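Local coordinates for protein hydroxylase (Rhodococcus sp., PDB 2OR0) that probably acts as a flavin-dependent hydroxylase of the acyl-CoA dehydrogenase fold, inserting one oxygen atom of O2 into its substrate with reduced flavin as co-donor, at residues G122-N125 against D126-M129; S153-S156 against G157-H160. All blocks are in the same frame, centred on the assembly; numbering follows the deposited sequence.

How the interactions relate
Interaction 1 (122-125 against 126-129) and interaction 2 (153-156 against 157-160) are two local turns met in that order along the chain, their centres about 16 Å apart. The first joins helix 114-121 to strand 129-130, where the helical N-terminal part gives way to the beta region; the second follows strand 145-155 and leads toward strand 163-170. Both adjoining strands belong to the same mixed sheet, in which 129-130 runs parallel to 163-170. The residues that follow the two turns meet directly: W128 CE3 packs 3.6 Å from H160 O. Interaction 1 lies at the surface, interaction 2 is buried, and R58 of helix 51-60 contacts both stretches.

Interaction 1: G122-N125 against D126-M129; sequences GEDN and DTWM
D124 meets D126 and T127 through two different oxygens, one from its side chain and one from its backbone. With CG anti to the backbone N and beside the carbonyl carbon (chi1 -170°), the carboxylate lies on the side of the following peptides, and OD1 receives the amide N of D126 at 2.9 Å. That N-H comes from above the carboxylate plane, 48° out of it. OD1 also rests 3.4 Å from D126 CB. The two acidic groups are steeply turned against each other, their carboxylate planes 68° apart, with D124 OD1 and D126 OD2 separated by 4.4 Å. A water donates to both of these oxygens and so spans the two like charges, probably easing their repulsion. D126 OD1 has a long, weak ion pair with R64.

On the backbone side, D124 O takes two donors from T127 on the same face of its carbonyl plane. The hydroxyl OG1 reaches it at 2.9 Å, tilted somewhat from that plane; the amide N of T127 is more distant at 3.3 Å and stands well above it. With OG1 beside its own backbone N, T127 can offer both groups to one oxygen, and OG1 passes 3.6 Å from D124 CB. T127 also packs on W163, and just past the turn the W128 ring makes a cation-pi contact with R58. Residues D124 to T127 form a type I beta turn, and the D124 carboxylate bonded to the amide two residues on closes an Asx turn over its first half, in the connection from helix 114-121 to strand 129-130.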
# COMPACT_ATOMS: atom_id res chain seq x y z
N GLY A 122 5.60 -16.07 -15.95
CA GLY A 122 5.66 -17.23 -16.86
C GLY A 122 5.91 -18.58 -16.20
O GLY A 122 5.13 -19.51 -16.40
N GLU A 123 6.96 -18.69 -15.41
CA GLU A 123 7.26 -19.95 -14.73
C GLU A 123 6.54 -20.08 -13.40
O GLU A 123 6.08 -21.17 -13.03
CB GLU A 123 8.77 -20.12 -14.54
CG GLU A 123 9.52 -20.35 -15.84
CD GLU A 123 9.14 -21.68 -16.48
OE1 GLU A 123 9.48 -22.74 -15.89
OE2 GLU A 123 8.50 -21.68 -17.57
N ASP A 124 6.44 -18.97 -12.67
CA ASP A 124 5.87 -18.98 -11.33
C ASP A 124 4.97 -17.75 -11.13
O ASP A 124 5.46 -16.61 -11.05
CB ASP A 124 7.00 -19.00 -10.30
CG ASP A 124 6.51 -19.25 -8.89
OD1 ASP A 124 5.28 -19.21 -8.64
OD2 ASP A 124 7.38 -19.49 -8.02
N ASN A 125 3.66 -17.99 -11.08
CA ASN A 125 2.65 -16.95 -10.84
C ASN A 125 2.87 -16.23 -9.50
O ASN A 125 2.40 -15.13 -9.31
CB ASN A 125 1.23 -17.54 -10.81
CG ASN A 125 0.85 -18.27 -12.11
OD1 ASN A 125 1.27 -17.89 -13.21
ND2 ASN A 125 0.02 -19.31 -11.96
N ASP A 126 3.55 -16.90 -8.58
CA ASP A 126 3.75 -16.38 -7.23
C ASP A 126 5.05 -15.59 -7.05
O ASP A 126 5.52 -15.40 -5.93
CB ASP A 126 3.67 -17.50 -6.19
CG ASP A 126 2.24 -17.93 -5.90
OD1 ASP A 126 1.34 -17.06 -5.92
OD2 ASP A 126 2.02 -19.13 -5.65
N THR A 127 5.61 -15.12 -8.16
CA THR A 127 6.79 -14.26 -8.16
C THR A 127 6.34 -12.85 -7.80
O THR A 127 5.41 -12.32 -8.43
CB THR A 127 7.48 -14.26 -9.55
OG1 THR A 127 7.90 -15.59 -9.86
CG2 THR A 127 8.70 -13.35 -9.57
N TRP A 128 6.99 -12.27 -6.79
CA TRP A 128 6.65 -10.91 -6.31
C TRP A 128 7.59 -9.83 -6.83
O TRP A 128 8.79 -10.08 -7.03
CB TRP A 128 6.68 -10.84 -4.78
CG TRP A 128 5.68 -11.70 -4.08
CD1 TRP A 128 4.66 -12.43 -4.64
CD2 TRP A 128 5.57 -11.88 -2.66
NE1 TRP A 128 3.96 -13.09 -3.66
CE2 TRP A 128 4.49 -12.76 -2.43
CE3 TRP A 128 6.29 -11.39 -1.55
CZ2 TRP A 128 4.09 -13.16 -1.13
CZ3 TRP A 128 5.92 -11.80 -0.26
CH2 TRP A 128 4.81 -12.67 -0.07
N MSE A 129 7.02 -8.64 -7.01
CA MSE A 129 7.79 -7.44 -7.31
C MSE A 129 7.81 -6.51 -6.08
O MSE A 129 6.79 -6.33 -5.40
CB MSE A 129 7.20 -6.68 -8.49
CG MSE A 129 7.21 -7.44 -9.81
SE MSE A 129 5.93 -6.60 -10.99
CE MSE A 129 4.47 -7.79 -10.41
O HOH W 1 3.89 -21.19 -7.06

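Interaction 2: S153-S156 against G157-H160; sequences SFSS and GTDH
A type II beta turn from S155 to T158 leads the chain out of strand 145-155, and its first and last residues bring their hydroxyls together as well. G157 takes the third position with positive phi, where a CB would clash with S156 O. The backbone closure is weak: T158 N reaches S155 O at 3.3 Å with an N-H...O angle of 134°. T158 CB lies close to that same carbonyl oxygen, 3.1 Å from S155 O. S156 turns the other way, its OG hydrogen-bonded to S209 OG and W97 NE1, so the two serines face different neighbours.

The turn runs straight into the 3-10 segment 158-160, T158 belonging to both, and H160 N bonds to G157 O at 2.9 Å. Strand 129-130 and L212 of strand 210-214 pack against S155 and T158, burying both hydroxyls; the main partner of S155 OG is S131 O, to which it is hydrogen-bonded. Both hydroxyls extend anti to their own backbone N, S155 at chi1 -176° and T158 at -156°, which brings T158 OG1 to 2.9 Å from S155 OG, with T158 CB 3.2 Å from the same serine oxygen.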
# COMPACT_ATOMS: atom_id res chain seq x y z
N SER A 153 14.81 4.09 -1.33
CA SER A 153 14.51 3.63 0.02
C SER A 153 13.07 3.12 0.12
O SER A 153 12.28 3.30 -0.82
CB SER A 153 14.74 4.78 1.01
OG SER A 153 13.99 5.89 0.59
N PHE A 154 12.72 2.50 1.25
CA PHE A 154 11.35 2.04 1.53
C PHE A 154 10.90 0.95 0.53
O PHE A 154 9.77 0.97 0.06
CB PHE A 154 10.36 3.22 1.52
CG PHE A 154 9.25 3.15 2.59
CD1 PHE A 154 8.91 4.30 3.33
CD2 PHE A 154 8.49 1.98 2.80
CE1 PHE A 154 7.86 4.28 4.30
CE2 PHE A 154 7.46 1.94 3.77
CZ PHE A 154 7.14 3.08 4.51
N SER A 155 11.79 -0.01 0.24
CA SER A 155 11.42 -1.13 -0.63
C SER A 155 10.74 -2.24 0.18
O SER A 155 11.38 -3.20 0.59
CB SER A 155 12.65 -1.67 -1.38
OG SER A 155 12.30 -2.71 -2.29
N SER A 156 9.42 -2.11 0.40
CA SER A 156 8.71 -3.00 1.33
C SER A 156 8.71 -4.45 0.87
O SER A 156 8.46 -4.71 -0.30
CB SER A 156 7.25 -2.53 1.51
OG SER A 156 7.21 -1.20 1.97
N GLY A 157 8.96 -5.38 1.79
CA GLY A 157 8.91 -6.82 1.49
C GLY A 157 10.02 -7.31 0.56
O GLY A 157 9.97 -8.42 0.05
N THR A 158 11.05 -6.48 0.36
CA THR A 158 12.03 -6.67 -0.72
C THR A 158 12.81 -8.00 -0.68
O THR A 158 13.11 -8.56 -1.74
CB THR A 158 12.98 -5.44 -0.85
OG1 THR A 158 13.51 -5.39 -2.18
CG2 THR A 158 14.12 -5.44 0.18
N ASP A 159 13.11 -8.50 0.53
CA ASP A 159 13.78 -9.80 0.69
C ASP A 159 12.99 -10.95 0.08
O ASP A 159 13.55 -12.03 -0.17
CB ASP A 159 14.03 -10.11 2.17
CG ASP A 159 15.02 -9.15 2.82
OD1 ASP A 159 16.17 -9.09 2.33
OD2 ASP A 159 14.66 -8.46 3.80
N HIS A 160 11.69 -10.73 -0.15
CA HIS A 160 10.81 -11.80 -0.61
C HIS A 160 10.40 -11.62 -2.08
O HIS A 160 9.56 -12.36 -2.61
CB HIS A 160 9.60 -11.89 0.32
CG HIS A 160 9.96 -12.26 1.72
ND1 HIS A 160 10.35 -13.54 2.08
CD2 HIS A 160 10.01 -11.53 2.86
CE1 HIS A 160 10.61 -13.57 3.38
NE2 HIS A 160 10.41 -12.37 3.87